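PDB 5K87: 2-methyl-aconitate isomerase, which catalyses the cis-trans isomerization of 2-methyl-aconitate in the 2-methylcitrate cycle, by which propionate is degraded. Local coordinates for residues 194-207 with 216-228. The protein carries 1 engineered substitution. Numbering follows the deposited sequence.
Sequences GGCMFPTGNLVDVL and NATMINAGIPTIF
D205 and A217 form an antiparallel hydrogen-bonded pair in the beta hairpin of strands 205-209 and 213-221, an example of a loop continuing a strand's pairing: residues 194-204, just before strand 205-209, line the rest of the same edge of strand 213-221. D205 N gives to A217 O at 2.7 Å, and A217 N returns a bond to D205 O. Farther along strand 213-221 the loop supplies the acceptors: M197 O accepts from N221 N, and the ND2 of N221 reaches G194 O at 2.8 Å, donating from above that carbonyl's plane. T218 OG1 donates to L203 O in the plane of the L203 carbonyl and is also hydrogen-bonded to L340 N.

Two waters bridge the segments at M219. One molecule links T200 N to M219 O; a second accepts from M219 N and gives to N202 O and D205 OD2. The D205 carboxylate also accepts from T200 OG1 at OD2 and N202 ND2 at OD1, both on syn sides, a pair of grips that would restrain it from turning. With an alanine here, T200 OG1 and N202 ND2 would probably lose their shared acceptor group and the second water one of its three partners.

Side-chain packing is the third element. The F198 ring, with M197 CG and L203 CD2 of its own segment near the rim of opposite faces, sets its edge against M219 O and T218 CG2. M197 lies alongside I220, CG to CG1 3.8 Å. Bent at chi3 (-77°), M219 carries its CE across the D205 side chain, 3.5 Å from D205 CB.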
ATOM      1  N   GLY A 194     -22.547 -25.378  -4.535  1.00 30.00           N
ATOM      2  CA  GLY A 194     -21.356 -25.271  -5.362  1.00 30.00           C
ATOM      3  C   GLY A 194     -20.247 -26.172  -4.857  1.00 30.00           C
ATOM      4  O   GLY A 194     -19.069 -25.976  -5.183  1.00 30.00           O
ATOM      5  N   GLY A 195     -20.630 -27.166  -4.061  1.00 39.26           N
ATOM      6  CA  GLY A 195     -19.691 -28.104  -3.473  1.00 44.84           C
ATOM      7  C   GLY A 195     -19.218 -29.169  -4.441  1.00 38.50           C
ATOM      8  O   GLY A 195     -19.460 -29.064  -5.646  1.00 39.88           O
ATOM      9  N   CYS A 196     -18.562 -30.195  -3.899  1.00 35.41           N
ATOM     10  CA  CYS A 196     -17.850 -31.223  -4.671  1.00 32.10           C
ATOM     11  C   CYS A 196     -16.619 -30.641  -5.352  1.00 27.64           C
ATOM     12  O   CYS A 196     -16.498 -29.424  -5.508  1.00 26.33           O
ATOM     13  CB  CYS A 196     -18.746 -31.902  -5.713  1.00 33.77           C
ATOM     14  SG  CYS A 196     -20.259 -32.616  -5.059  1.00 48.24           S
ATOM     15  N   MET A 197     -15.702 -31.509  -5.761  1.00 22.27           N
ATOM     16  CA  MET A 197     -14.515 -31.036  -6.445  1.00 21.06           C
ATOM     17  C   MET A 197     -14.913 -30.367  -7.754  1.00 17.83           C
ATOM     18  O   MET A 197     -14.458 -29.269  -8.055  1.00 19.09           O
ATOM     19  CB  MET A 197     -13.518 -32.168  -6.687  1.00 23.60           C
ATOM     20  CG  MET A 197     -12.289 -31.710  -7.443  1.00 19.99           C
ATOM     21  SD  MET A 197     -10.891 -32.834  -7.275  1.00 32.01           S
ATOM     22  CE  MET A 197     -11.683 -34.413  -7.573  1.00 35.74           C
ATOM     23  N   PHE A 198     -15.783 -31.024  -8.518  1.00 17.51           N
ATOM     24  CA  PHE A 198     -16.283 -30.468  -9.770  1.00 18.90           C
ATOM     25  C   PHE A 198     -17.793 -30.294  -9.684  1.00 20.12           C
ATOM     26  O   PHE A 198     -18.541 -31.224  -9.978  1.00 22.15           O
ATOM     27  CB  PHE A 198     -15.909 -31.386 -10.937  1.00 17.32           C
ATOM     28  CG  PHE A 198     -14.429 -31.528 -11.133  1.00 17.95           C
ATOM     29  CD1 PHE A 198     -13.689 -30.478 -11.650  1.00 17.77           C
ATOM     30  CD2 PHE A 198     -13.768 -32.697 -10.777  1.00 18.63           C
ATOM     31  CE1 PHE A 198     -12.324 -30.590 -11.825  1.00 17.93           C
ATOM     32  CE2 PHE A 198     -12.397 -32.816 -10.946  1.00 18.99           C
ATOM     33  CZ  PHE A 198     -11.673 -31.756 -11.468  1.00 18.91           C
ATOM     34  N   PRO A 199     -18.251 -29.101  -9.271  1.00 20.23           N
ATOM     35  CA  PRO A 199     -19.686 -28.889  -9.032  1.00 23.16           C
ATOM     36  C   PRO A 199     -20.581 -29.179 -10.238  1.00 21.98           C
ATOM     37  O   PRO A 199     -21.730 -29.577 -10.039  1.00 27.21           O
ATOM     38  CB  PRO A 199     -19.771 -27.411  -8.626  1.00 25.34           C
ATOM     39  CG  PRO A 199     -18.469 -26.810  -9.020  1.00 27.78           C
ATOM     40  CD  PRO A 199     -17.453 -27.905  -8.946  1.00 20.04           C
ATOM     41  N   THR A 200     -20.074 -29.010 -11.455  1.00 20.55           N
ATOM     42  CA  THR A 200     -20.864 -29.340 -12.644  1.00 23.74           C
ATOM     43  C   THR A 200     -20.830 -30.836 -12.964  1.00 26.45           C
ATOM     44  O   THR A 200     -21.585 -31.315 -13.812  1.00 26.78           O
ATOM     45  CB  THR A 200     -20.359 -28.600 -13.886  1.00 21.77           C
ATOM     46  OG1 THR A 200     -19.081 -29.129 -14.258  1.00 21.51           O
ATOM     47  CG2 THR A 200     -20.241 -27.110 -13.619  1.00 25.88           C
ATOM     48  N   GLY A 201     -19.937 -31.565 -12.306  1.00 23.25           N
ATOM     49  CA  GLY A 201     -19.761 -32.981 -12.574  1.00 26.56           C
ATOM     50  C   GLY A 201     -18.861 -33.261 -13.765  1.00 28.19           C
ATOM     51  O   GLY A 201     -18.617 -34.424 -14.103  1.00 27.17           O
ATOM     52  N   ASN A 202     -18.364 -32.199 -14.398  1.00 21.27           N
ATOM     53  CA  ASN A 202     -17.516 -32.320 -15.582  1.00 20.99           C
ATOM     54  C   ASN A 202     -16.127 -31.744 -15.344  1.00 19.58           C
ATOM     55  O   ASN A 202     -15.977 -30.742 -14.634  1.00 20.42           O
ATOM     56  CB  ASN A 202     -18.156 -31.599 -16.767  1.00 25.12           C
ATOM     57  CG  ASN A 202     -19.574 -32.059 -17.029  1.00 28.21           C
ATOM     58  OD1 ASN A 202     -19.853 -33.257 -17.040  1.00 28.25           O
ATOM     59  ND2 ASN A 202     -20.480 -31.107 -17.226  1.00 31.02           N
ATOM     60  N   LEU A 203     -15.121 -32.366 -15.952  1.00 18.46           N
ATOM     61  CA  LEU A 203     -13.743 -31.885 -15.868  1.00 17.64           C
ATOM     62  C   LEU A 203     -13.587 -30.590 -16.644  1.00 17.84           C
ATOM     63  O   LEU A 203     -12.834 -29.700 -16.240  1.00 19.11           O
ATOM     64  CB  LEU A 203     -12.781 -32.927 -16.434  1.00 21.16           C
ATOM     65  CG  LEU A 203     -12.748 -34.265 -15.704  1.00 22.65           C
ATOM     66  CD1 LEU A 203     -11.742 -35.203 -16.352  1.00 30.72           C
ATOM     67  CD2 LEU A 203     -12.423 -34.037 -14.241  1.00 23.68           C
ATOM     68  N   VAL A 204     -14.274 -30.506 -17.778  0.64 17.67           N
ATOM     69  CA  VAL A 204     -14.307 -29.298 -18.586  0.64 21.25           C
ATOM     70  C   VAL A 204     -15.754 -29.017 -18.961  0.64 20.62           C
ATOM     71  O   VAL A 204     -16.566 -29.935 -19.092  0.64 22.85           O
ATOM     72  CB  VAL A 204     -13.447 -29.418 -19.867  0.64 19.67           C
ATOM     73  CG1 VAL A 204     -11.997 -29.747 -19.515  0.64 16.19           C
ATOM     74  CG2 VAL A 204     -14.027 -30.454 -20.820  0.64 25.41           C
ATOM     75  N   ASP A 205     -16.076 -27.742 -19.121  1.00 22.63           N
ATOM     76  CA  ASP A 205     -17.402 -27.342 -19.529  1.00 25.87           C
ATOM     77  C   ASP A 205     -17.270 -26.291 -20.603  1.00 26.14           C
ATOM     78  O   ASP A 205     -16.191 -25.740 -20.821  1.00 25.67           O
ATOM     79  CB  ASP A 205     -18.180 -26.769 -18.346  1.00 27.03           C
ATOM     80  CG  ASP A 205     -18.620 -27.834 -17.367  1.00 26.80           C
ATOM     81  OD1 ASP A 205     -19.613 -28.532 -17.660  1.00 29.89           O
ATOM     82  OD2 ASP A 205     -17.980 -27.976 -16.304  1.00 25.17           O
ATOM     83  N   VAL A 206     -18.370 -26.035 -21.295  1.00 26.64           N
ATOM     84  CA  VAL A 206     -18.430 -24.896 -22.188  1.00 31.04           C
ATOM     85  C   VAL A 206     -19.243 -23.827 -21.486  1.00 26.04           C
ATOM     86  O   VAL A 206     -20.436 -23.997 -21.241  1.00 30.00           O
ATOM     87  CB  VAL A 206     -19.061 -25.244 -23.542  1.00 30.18           C
ATOM     88  CG1 VAL A 206     -19.131 -24.003 -24.417  1.00 32.59           C
ATOM     89  CG2 VAL A 206     -18.254 -26.331 -24.231  1.00 35.53           C
ATOM     90  N   LEU A 207     -18.587 -22.724 -21.152  0.76 24.67           N
ATOM     91  CA  LEU A 207     -19.239 -21.640 -20.443  0.76 25.02           C
ATOM     92  C   LEU A 207     -19.855 -20.671 -21.447  0.76 25.43           C
ATOM     93  O   LEU A 207     -19.141 -19.958 -22.150  0.76 24.55           O
ATOM     94  CB  LEU A 207     -18.225 -20.931 -19.545  0.76 27.01           C
ATOM     95  CG  LEU A 207     -18.715 -20.113 -18.354  0.76 28.52           C
ATOM     96  CD1 LEU A 207     -19.773 -20.860 -17.546  0.76 25.41           C
ATOM     97  CD2 LEU A 207     -17.522 -19.746 -17.477  0.76 23.44           C
ATOM     98  N   ASN A 216     -14.345 -22.581 -23.047  1.00 27.26           N
ATOM     99  CA  ASN A 216     -14.048 -23.820 -22.343  1.00 23.85           C
ATOM    100  C   ASN A 216     -13.527 -23.454 -20.970  1.00 19.37           C
ATOM    101  O   ASN A 216     -12.729 -22.530 -20.832  1.00 22.25           O
ATOM    102  CB  ASN A 216     -13.017 -24.665 -23.088  1.00 27.25           C
ATOM    103  CG  ASN A 216     -13.650 -25.565 -24.131  1.00 34.21           C
ATOM    104  OD1 ASN A 216     -14.271 -26.575 -23.801  1.00 46.08           O
ATOM    105  ND2 ASN A 216     -13.489 -25.206 -25.393  1.00 38.87           N
ATOM    106  N   ALA A 217     -14.002 -24.163 -19.959  1.00 18.39           N
ATOM    107  CA  ALA A 217     -13.638 -23.835 -18.594  1.00 16.59           C
ATOM    108  C   ALA A 217     -13.580 -25.075 -17.736  1.00 18.22           C
ATOM    109  O   ALA A 217     -14.358 -26.013 -17.925  1.00 21.39           O
ATOM    110  CB  ALA A 217     -14.632 -22.845 -18.012  1.00 17.68           C
ATOM    111  N   THR A 218     -12.649 -25.081 -16.791  1.00 15.12           N
ATOM    112  CA  THR A 218     -12.699 -26.038 -15.704  1.00 14.39           C
ATOM    113  C   THR A 218     -13.110 -25.295 -14.448  1.00 15.72           C
ATOM    114  O   THR A 218     -12.491 -24.297 -14.071  1.00 14.96           O
ATOM    115  CB  THR A 218     -11.354 -26.736 -15.469  1.00 14.53           C
ATOM    116  OG1 THR A 218     -11.112 -27.652 -16.541  1.00 15.40           O
ATOM    117  CG2 THR A 218     -11.383 -27.506 -14.160  1.00 16.92           C
ATOM    118  N   MET A 219     -14.175 -25.760 -13.823  1.00 15.27           N
ATOM    119  CA  MET A 219     -14.671 -25.176 -12.592  1.00 15.54           C
ATOM    120  C   MET A 219     -14.441 -26.169 -11.472  1.00 16.34           C
ATOM    121  O   MET A 219     -15.010 -27.265 -11.461  1.00 17.17           O
ATOM    122  CB  MET A 219     -16.150 -24.835 -12.750  1.00 16.34           C
ATOM    123  CG  MET A 219     -16.358 -23.617 -13.645  1.00 17.56           C
ATOM    124  SD  MET A 219     -18.028 -23.357 -14.276  1.00 20.80           S
ATOM    125  CE  MET A 219     -18.076 -24.591 -15.571  1.00 23.04           C
ATOM    126  N   ILE A 220     -13.574 -25.790 -10.544  1.00 14.41           N
ATOM    127  CA  ILE A 220     -13.160 -26.687  -9.481  1.00 15.43           C
ATOM    128  C   ILE A 220     -13.317 -26.016  -8.125  1.00 15.18           C
ATOM    129  O   ILE A 220     -13.127 -24.805  -7.990  1.00 16.87           O
ATOM    130  CB  ILE A 220     -11.703 -27.156  -9.708  1.00 15.90           C
ATOM    131  CG1 ILE A 220     -11.338 -28.301  -8.763  1.00 17.13           C
ATOM    132  CG2 ILE A 220     -10.718 -25.992  -9.596  1.00 16.50           C
ATOM    133  CD1 ILE A 220     -10.010 -28.952  -9.093  1.00 18.26           C
ATOM    134  N   ASN A 221     -13.690 -26.795  -7.121  1.00 15.07           N
ATOM    135  CA  ASN A 221     -13.785 -26.276  -5.772  1.00 15.66           C
ATOM    136  C   ASN A 221     -12.782 -27.012  -4.899  1.00 16.44           C
ATOM    137  O   ASN A 221     -13.090 -28.050  -4.309  1.00 17.74           O
ATOM    138  CB  ASN A 221     -15.202 -26.412  -5.227  1.00 20.05           C
ATOM    139  CG  ASN A 221     -15.455 -25.487  -4.066  1.00 21.81           C
ATOM    140  OD1 ASN A 221     -14.515 -25.032  -3.410  1.00 22.24           O
ATOM    141  ND2 ASN A 221     -16.725 -25.208  -3.792  1.00 25.59           N
ATOM    142  N   ALA A 222     -11.563 -26.483  -4.864  1.00 15.49           N
ATOM    143  CA  ALA A 222     -10.471 -27.021  -4.066  1.00 16.18           C
ATOM    144  C   ALA A 222      -9.550 -25.851  -3.735  1.00 12.88           C
ATOM    145  O   ALA A 222      -9.068 -25.178  -4.638  1.00 14.58           O
ATOM    146  CB  ALA A 222      -9.720 -28.090  -4.850  1.00 17.93           C
ATOM    147  N   GLY A 223      -9.330 -25.589  -2.451  1.00 13.33           N
ATOM    148  CA  GLY A 223      -8.620 -24.397  -2.022  1.00 13.79           C
ATOM    149  C   GLY A 223      -9.564 -23.206  -1.950  1.00 13.75           C
ATOM    150  O   GLY A 223      -9.735 -22.591  -0.891  1.00 13.81           O
ATOM    151  N   ILE A 224     -10.186 -22.896  -3.084  1.00 13.52           N
ATOM    152  CA  ILE A 224     -11.219 -21.871  -3.199  1.00 13.96           C
ATOM    153  C   ILE A 224     -11.943 -22.214  -4.500  1.00 14.56           C
ATOM    154  O   ILE A 224     -11.337 -22.799  -5.396  1.00 15.23           O
ATOM    155  CB  ILE A 224     -10.577 -20.453  -3.234  1.00 14.04           C
ATOM    156  CG1 ILE A 224     -11.599 -19.330  -2.985  1.00 14.63           C
ATOM    157  CG2 ILE A 224      -9.780 -20.233  -4.514  1.00 14.55           C
ATOM    158  CD1 ILE A 224     -10.963 -18.048  -2.416  1.00 15.20           C
ATOM    159  N   PRO A 225     -13.245 -21.895  -4.611  1.00 13.32           N
ATOM    160  CA  PRO A 225     -13.892 -22.174  -5.901  1.00 13.42           C
ATOM    161  C   PRO A 225     -13.243 -21.333  -6.994  1.00 13.17           C
ATOM    162  O   PRO A 225     -13.082 -20.117  -6.812  1.00 13.77           O
ATOM    163  CB  PRO A 225     -15.348 -21.752  -5.671  1.00 15.13           C
ATOM    164  CG  PRO A 225     -15.532 -21.776  -4.196  1.00 18.49           C
ATOM    165  CD  PRO A 225     -14.205 -21.426  -3.596  1.00 15.72           C
ATOM    166  N   THR A 226     -12.860 -21.971  -8.099  1.00 13.41           N
ATOM    167  CA  THR A 226     -12.080 -21.321  -9.140  1.00 14.45           C
ATOM    168  C   THR A 226     -12.565 -21.728 -10.523  1.00 12.85           C
ATOM    169  O   THR A 226     -12.850 -22.910 -10.774  1.00 15.14           O
ATOM    170  CB  THR A 226     -10.573 -21.674  -9.009  1.00 14.84           C
ATOM    171  OG1 THR A 226     -10.120 -21.344  -7.690  1.00 15.87           O
ATOM    172  CG2 THR A 226      -9.751 -20.891 -10.015  1.00 15.26           C
ATOM    173  N   ILE A 227     -12.659 -20.747 -11.412  1.00 13.01           N
ATOM    174  CA  ILE A 227     -12.974 -20.957 -12.812  1.00 13.52           C
ATOM    175  C   ILE A 227     -11.686 -20.767 -13.588  1.00 13.40           C
ATOM    176  O   ILE A 227     -11.097 -19.687 -13.541  1.00 14.47           O
ATOM    177  CB  ILE A 227     -13.969 -19.896 -13.302  1.00 14.97           C
ATOM    178  CG1 ILE A 227     -15.236 -19.900 -12.452  1.00 16.09           C
ATOM    179  CG2 ILE A 227     -14.291 -20.112 -14.764  1.00 16.56           C
ATOM    180  CD1 ILE A 227     -15.919 -18.543 -12.366  1.00 18.10           C
ATOM    181  N   PHE A 228     -11.248 -21.807 -14.298  1.00 13.35           N
ATOM    182  CA  PHE A 228     -10.083 -21.723 -15.167  1.00 13.04           C
ATOM    183  C   PHE A 228     -10.515 -21.707 -16.633  1.00 14.61           C
ATOM    184  O   PHE A 228     -11.287 -22.563 -17.064  1.00 15.82           O
ATOM    185  CB  PHE A 228      -9.178 -22.944 -14.975  1.00 13.61           C
ATOM    186  CG  PHE A 228      -8.497 -23.006 -13.641  1.00 12.96           C
ATOM    187  CD1 PHE A 228      -7.400 -22.201 -13.371  1.00 14.28           C
ATOM    188  CD2 PHE A 228      -8.925 -23.894 -12.671  1.00 14.26           C
ATOM    189  CE1 PHE A 228      -6.752 -22.269 -12.151  1.00 14.07           C
ATOM    190  CE2 PHE A 228      -8.286 -23.967 -11.451  1.00 14.95           C
ATOM    191  CZ  PHE A 228      -7.197 -23.154 -11.190  1.00 14.57           C
TER
HETATM  192  O   HOH W   1     -17.304 -28.511 -12.280  1.00 20.07           O
HETATM  193  O   HOH W   2     -15.569 -27.979 -15.097  1.00 19.13           O